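Flagellar hook-associated protein (Burkholderia pseudomallei, PDB 4UT1) probably serves as a structural junction protein, joining the flagellar hook to the filament as hook-associated protein FlgK. Local coordinates at residues A[342-347]-A[420-425]; A[370-375]-A[383-388]. All coordinates share one frame; numbering follows the deposited sequence.

How the interactions relate
Both contacts belong to one five-stranded antiparallel sheet, within the region matched by the D2-like family of hook-associated protein 1, and their centres lie about 10 Å apart. Across the sheet the strands run 343-346, 421-425, 371-375, 380-384, 390-394. Interaction 1 joins the first two; interaction 2 joins the third and fourth. The pairing of 421-425 with 371-375 links them, through Val424 N to Tyr371 O at 2.7 Å and Phe422 N to Leu373 O at 2.8 Å. Along the chain the hairpin of interaction 2 falls between the halves of interaction 1, whose segments, 73 residues apart in sequence, the sheet brings side by side.

Interaction 1. Residues A[342-347]-A[420-425]; sequences PAVYAN and DSFTVL. With EDO (1,2-ethanediol), chain L.
Strands 343-346 and 421-425 run antiparallel, their axes 4.5 Å apart at closest approach and 164° between their directions, with Ala343 facing Leu425 and Ala346 facing Phe422. Ala343 and Leu425 form one hydrogen-bonded pair, Tyr345 and Thr423 the next; the bond from Thr423 N to Tyr345 O is short at 2.7 Å. Past the end of the first strand, Asn347 N still reaches Ser421 O at 2.9 Å. Between the two hydrogen-bonded pairs, Val344 stands opposite Val424 without a hydrogen bond between them, and its CA makes a CA-H...O contact with Thr423 O at 3.2 Å.

Side chains alternate between the two faces. On one, the Tyr345 ring leans along its own strand, its CG beside the backbone N (chi1 -58°), and CE2 meets Leu425 CD1 at 3.9 Å, with the leucine methyl near the ring plane, at its edge. On the other, Ala346 CB rests 3.8 Å from Phe422 CE2, while Val344 CG1 approaches Phe422 CB; Leu356 and Val358 of strand 356-360 pack against this same face. On the face of Tyr345 and Thr423, towards the Asn347 end, a water accepts from Asn347 ND2, bonds Ser421 OG at 2.8 Å and donates to Thr423 OG1, tying three polar side chains together. Thr423 OG1 also bonds Ser255 O, and Asn347 OD1 accepts from Asn349 N. Val344 N, turned away from strand 421-425, donates to O1 of an ethanediol probably from the crystallisation liquor. That outward N-H fits an edge strand: 343-346 is the outermost strand on this side of a five-stranded antiparallel sheet.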
loop_
_atom_site.group_PDB
_atom_site.type_symbol
_atom_site.label_atom_id
_atom_site.label_comp_id
_atom_site.label_asym_id
_atom_site.label_seq_id
_atom_site.Cartn_x
_atom_site.Cartn_y
_atom_site.Cartn_z
ATOM N N PRO A 342 -6.128 7.865 1.913
ATOM C CA PRO A 342 -6.655 6.753 1.122
ATOM C C PRO A 342 -7.713 7.217 0.123
ATOM O O PRO A 342 -8.321 8.273 0.298
ATOM C CB PRO A 342 -7.247 5.837 2.184
ATOM C CG PRO A 342 -6.343 6.040 3.365
ATOM C CD PRO A 342 -5.964 7.505 3.332
ATOM N N ALA A 343 -7.910 6.443 -0.931
ATOM C CA ALA A 343 -8.938 6.759 -1.898
ATOM C C ALA A 343 -10.136 5.874 -1.625
ATOM O O ALA A 343 -9.978 4.666 -1.407
ATOM C CB ALA A 343 -8.426 6.562 -3.325
ATOM N N VAL A 344 -11.323 6.473 -1.640
ATOM C CA VAL A 344 -12.561 5.727 -1.440
ATOM C C VAL A 344 -13.588 6.111 -2.512
ATOM O O VAL A 344 -13.858 7.292 -2.739
ATOM C CB VAL A 344 -13.164 5.967 -0.045
ATOM C CG1 VAL A 344 -14.409 5.101 0.148
ATOM C CG2 VAL A 344 -12.130 5.688 1.041
ATOM N N TYR A 345 -14.118 5.105 -3.191
ATOM C CA TYR A 345 -15.200 5.306 -4.158
ATOM C C TYR A 345 -16.457 4.577 -3.720
ATOM O O TYR A 345 -16.406 3.381 -3.455
ATOM C CB TYR A 345 -14.818 4.790 -5.548
ATOM C CG TYR A 345 -13.591 5.419 -6.144
ATOM C CD1 TYR A 345 -13.616 6.727 -6.588
ATOM C CD2 TYR A 345 -12.408 4.701 -6.262
ATOM C CE1 TYR A 345 -12.496 7.310 -7.133
ATOM C CE2 TYR A 345 -11.288 5.271 -6.807
ATOM C CZ TYR A 345 -11.339 6.578 -7.243
ATOM O OH TYR A 345 -10.233 7.164 -7.793
ATOM N N ALA A 346 -17.586 5.279 -3.678
ATOM C CA ALA A 346 -18.867 4.595 -3.535
ATOM C C ALA A 346 -19.177 3.907 -4.869
ATOM O O ALA A 346 -19.084 4.527 -5.927
ATOM C CB ALA A 346 -19.962 5.566 -3.144
ATOM N N ASN A 347 -19.459 2.611 -4.825
ATOM C CA ASN A 347 -19.729 1.859 -6.040
ATOM C C ASN A 347 -20.932 2.473 -6.745
ATOM O O ASN A 347 -21.872 2.919 -6.093
ATOM C CB ASN A 347 -19.962 0.376 -5.720
ATOM C CG ASN A 347 -20.082 -0.489 -6.967
ATOM O OD1 ASN A 347 -21.057 -0.397 -7.708
ATOM N ND2 ASN A 347 -19.099 -1.358 -7.184
ATOM N N ASP A 420 -24.815 -2.340 -0.997
ATOM C CA ASP A 420 -23.911 -1.215 -1.202
ATOM C C ASP A 420 -22.450 -1.651 -1.033
ATOM O O ASP A 420 -22.129 -2.532 -0.228
ATOM C CB ASP A 420 -24.230 -0.068 -0.241
ATOM C CG ASP A 420 -25.448 0.735 -0.660
ATOM O OD1 ASP A 420 -26.034 0.451 -1.729
ATOM O OD2 ASP A 420 -25.805 1.674 0.082
ATOM N N SER A 421 -21.562 -1.022 -1.791
ATOM C CA SER A 421 -20.145 -1.359 -1.738
ATOM C C SER A 421 -19.303 -0.092 -1.873
ATOM O O SER A 421 -19.734 0.865 -2.516
ATOM C CB SER A 421 -19.782 -2.346 -2.856
ATOM O OG SER A 421 -18.422 -2.728 -2.793
ATOM N N PHE A 422 -18.121 -0.096 -1.248
ATOM C CA PHE A 422 -17.151 0.997 -1.371
ATOM C C PHE A 422 -15.768 0.467 -1.736
ATOM O O PHE A 422 -15.246 -0.447 -1.096
ATOM C CB PHE A 422 -17.066 1.808 -0.070
ATOM C CG PHE A 422 -18.376 2.418 0.341
ATOM C CD1 PHE A 422 -19.320 1.666 1.028
ATOM C CD2 PHE A 422 -18.669 3.731 0.026
ATOM C CE1 PHE A 422 -20.531 2.218 1.393
ATOM C CE2 PHE A 422 -19.877 4.289 0.389
ATOM C CZ PHE A 422 -20.808 3.530 1.073
ATOM N N THR A 423 -15.166 1.039 -2.773
ATOM C CA THR A 423 -13.802 0.667 -3.098
ATOM C C THR A 423 -12.861 1.415 -2.183
ATOM O O THR A 423 -12.974 2.622 -2.006
ATOM C CB THR A 423 -13.451 0.970 -4.552
ATOM O OG1 THR A 423 -14.391 0.308 -5.383
ATOM C CG2 THR A 423 -12.037 0.467 -4.871
ATOM N N VAL A 424 -11.942 0.680 -1.582
ATOM C CA VAL A 424 -11.017 1.277 -0.640
ATOM C C VAL A 424 -9.609 1.030 -1.122
ATOM O O VAL A 424 -9.171 -0.125 -1.203
ATOM C CB VAL A 424 -11.192 0.710 0.764
ATOM C CG1 VAL A 424 -10.145 1.313 1.707
ATOM C CG2 VAL A 424 -12.607 0.994 1.260
ATOM N N LEU A 425 -8.918 2.121 -1.456
ATOM C CA LEU A 425 -7.560 2.067 -1.985
ATOM C C LEU A 425 -6.654 2.827 -1.033
ATOM O O LEU A 425 -6.398 4.020 -1.227
ATOM C CB LEU A 425 -7.489 2.677 -3.394
ATOM C CG LEU A 425 -8.504 2.222 -4.454
ATOM C CD1 LEU A 425 -8.276 2.970 -5.770
ATOM C CD2 LEU A 425 -8.392 0.719 -4.701
HETATM C C1 EDO L . -11.575 9.056 -4.002
HETATM O O1 EDO L . -11.125 9.343 -2.665
HETATM C C2 EDO L . -11.316 10.222 -4.950
HETATM O O2 EDO L . -12.176 11.335 -4.672
HETATM O O HOH W 1 -17.085 -1.230 -4.760
#

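Interaction 2. Residues A[370-375]-A[383-388]; sequences DYALSY and TDRATG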
loop_
_atom_site.group_PDB
_atom_site.type_symbol
_atom_site.label_atom_id
_atom_site.label_comp_id
_atom_site.label_asym_id
_atom_site.label_seq_id
_atom_site.Cartn_x
_atom_site.Cartn_y
_atom_site.Cartn_z
ATOM N N ASP A 370 -5.741 -3.725 -2.366
ATOM C CA ASP A 370 -6.928 -2.908 -2.640
ATOM C C ASP A 370 -8.138 -3.654 -2.102
ATOM O O ASP A 370 -8.174 -4.885 -2.153
ATOM C CB ASP A 370 -7.176 -2.656 -4.138
ATOM C CG ASP A 370 -6.052 -1.903 -4.842
ATOM O OD1 ASP A 370 -5.339 -1.098 -4.208
ATOM O OD2 ASP A 370 -5.917 -2.119 -6.075
ATOM N N TYR A 371 -9.145 -2.924 -1.643
ATOM C CA TYR A 371 -10.280 -3.583 -0.988
ATOM C C TYR A 371 -11.636 -3.069 -1.426
ATOM O O TYR A 371 -11.763 -1.980 -1.979
ATOM C CB TYR A 371 -10.161 -3.450 0.542
ATOM C CG TYR A 371 -8.779 -3.793 1.011
ATOM C CD1 TYR A 371 -8.412 -5.108 1.272
ATOM C CD2 TYR A 371 -7.809 -2.804 1.125
ATOM C CE1 TYR A 371 -7.111 -5.423 1.657
ATOM C CE2 TYR A 371 -6.513 -3.108 1.509
ATOM C CZ TYR A 371 -6.167 -4.416 1.770
ATOM O OH TYR A 371 -4.871 -4.700 2.147
ATOM N N ALA A 372 -12.666 -3.866 -1.150
ATOM C CA ALA A 372 -14.026 -3.365 -1.224
ATOM C C ALA A 372 -14.662 -3.638 0.134
ATOM O O ALA A 372 -14.502 -4.731 0.666
ATOM C CB ALA A 372 -14.808 -4.034 -2.350
ATOM N N LEU A 373 -15.314 -2.622 0.698
ATOM C CA LEU A 373 -16.169 -2.792 1.881
ATOM C C LEU A 373 -17.629 -2.880 1.445
ATOM O O LEU A 373 -18.182 -1.932 0.862
ATOM C CB LEU A 373 -16.003 -1.638 2.863
ATOM C CG LEU A 373 -16.746 -1.880 4.184
ATOM C CD1 LEU A 373 -15.881 -2.712 5.086
ATOM C CD2 LEU A 373 -17.105 -0.557 4.818
ATOM N N SER A 374 -18.260 -4.013 1.735
ATOM C CA SER A 374 -19.625 -4.239 1.280
ATOM C C SER A 374 -20.529 -4.465 2.476
ATOM O O SER A 374 -20.079 -4.913 3.524
ATOM C CB SER A 374 -19.696 -5.428 0.320
ATOM O OG SER A 374 -19.173 -6.599 0.925
ATOM N N TYR A 375 -21.804 -4.153 2.303
ATOM C CA TYR A 375 -22.756 -4.278 3.398
ATOM C C TYR A 375 -23.927 -5.100 2.907
ATOM O O TYR A 375 -24.462 -4.801 1.861
ATOM C CB TYR A 375 -23.209 -2.894 3.870
ATOM C CG TYR A 375 -24.157 -2.938 5.043
ATOM C CD1 TYR A 375 -23.704 -3.264 6.308
ATOM C CD2 TYR A 375 -25.510 -2.661 4.878
ATOM C CE1 TYR A 375 -24.572 -3.314 7.390
ATOM C CE2 TYR A 375 -26.391 -2.704 5.962
ATOM C CZ TYR A 375 -25.911 -3.033 7.210
ATOM O OH TYR A 375 -26.769 -3.082 8.289
ATOM N N THR A 383 -13.302 -7.178 1.436
ATOM C CA THR A 383 -12.775 -8.154 0.503
ATOM C C THR A 383 -11.558 -7.601 -0.241
ATOM O O THR A 383 -11.546 -6.443 -0.652
ATOM C CB THR A 383 -13.845 -8.567 -0.514
ATOM O OG1 THR A 383 -15.004 -9.038 0.196
ATOM C CG2 THR A 383 -13.326 -9.660 -1.413
ATOM N N ASP A 384 -10.534 -8.434 -0.373
ATOM C CA ASP A 384 -9.348 -8.107 -1.167
ATOM C C ASP A 384 -9.714 -8.172 -2.649
ATOM O O ASP A 384 -10.161 -9.214 -3.133
ATOM C CB ASP A 384 -8.210 -9.076 -0.821
ATOM C CG ASP A 384 -6.900 -8.700 -1.471
ATOM O OD1 ASP A 384 -6.881 -8.491 -2.695
ATOM O OD2 ASP A 384 -5.885 -8.640 -0.754
ATOM N N ARG A 385 -9.533 -7.064 -3.366
ATOM C CA ARG A 385 -9.993 -6.965 -4.752
ATOM C C ARG A 385 -9.136 -7.759 -5.742
ATOM O O ARG A 385 -9.590 -8.078 -6.835
ATOM C CB ARG A 385 -10.055 -5.493 -5.181
ATOM C CG ARG A 385 -11.317 -4.764 -4.721
ATOM C CD ARG A 385 -11.230 -3.258 -4.960
ATOM N NE ARG A 385 -10.966 -2.877 -6.357
ATOM C CZ ARG A 385 -11.889 -2.715 -7.304
ATOM N NH1 ARG A 385 -13.179 -2.944 -7.060
ATOM N NH2 ARG A 385 -11.513 -2.348 -8.529
ATOM N N ALA A 386 -7.901 -8.067 -5.363
ATOM C CA ALA A 386 -6.991 -8.799 -6.237
ATOM C C ALA A 386 -7.273 -10.299 -6.209
ATOM O O ALA A 386 -7.239 -10.980 -7.243
ATOM C CB ALA A 386 -5.539 -8.529 -5.834
ATOM N N THR A 387 -7.560 -10.801 -5.018
ATOM C CA THR A 387 -7.725 -12.234 -4.804
ATOM C C THR A 387 -9.188 -12.644 -4.658
ATOM O O THR A 387 -9.541 -13.801 -4.876
ATOM C CB THR A 387 -6.976 -12.696 -3.546
ATOM O OG1 THR A 387 -7.550 -12.070 -2.395
ATOM C CG2 THR A 387 -5.501 -12.324 -3.623
ATOM N N GLY A 388 -10.029 -11.695 -4.268
ATOM C CA GLY A 388 -11.418 -11.990 -3.988
ATOM C C GLY A 388 -11.629 -12.573 -2.603
ATOM O O GLY A 388 -12.754 -12.880 -2.226
HETATM O O HOH W 2 -8.347 -2.721 -7.092
HETATM O O HOH W 3 -16.536 -6.878 0.253
#
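A beta hairpin, strand 371-375 turning back into strand 380-384, carries this contact, which sits at the hairpin's open end, where the second strand gives way to an Asx turn. Ala372 and Thr383 are a hydrogen-bonded pair: Thr383 N gives to Ala372 O at 2.8 Å, and Ala372 N returns a bond to Thr383 O. One step on, Tyr371 and Asp384 form a non-hydrogen-bonded pair, and beyond it Arg385 N donates to Asp370 O in an almost straight bond (178°). Thr383 O lies near the plane of the Tyr371 ring, at its edge, and Tyr371 CB is 3.5 Å from Thr383 O. Asp384 starts the turn: its CG stands anti to the backbone N (chi1 -173°), and OD1 accepts from Ala386 N at 2.9 Å, with a weak bond from Thr387 N.

Arg385 lies across the backbone of the first strand, its CD 3.3 Å from Tyr371 O. With its chain bent at chi3 (56°), the NE edge is turned to Asp370 CB while NH1 and NH2 point away from the aspartate. The two charged groups do not touch directly; Asp370 OD2 instead makes a salt bridge with Arg428. At the other end, one water joins Ala372 O, Ser374 OG and Thr383 OG1. A second lies in the guanidinium plane, accepting from Arg385 NE and donating to Asp370 OD2, each at 2.7 Å.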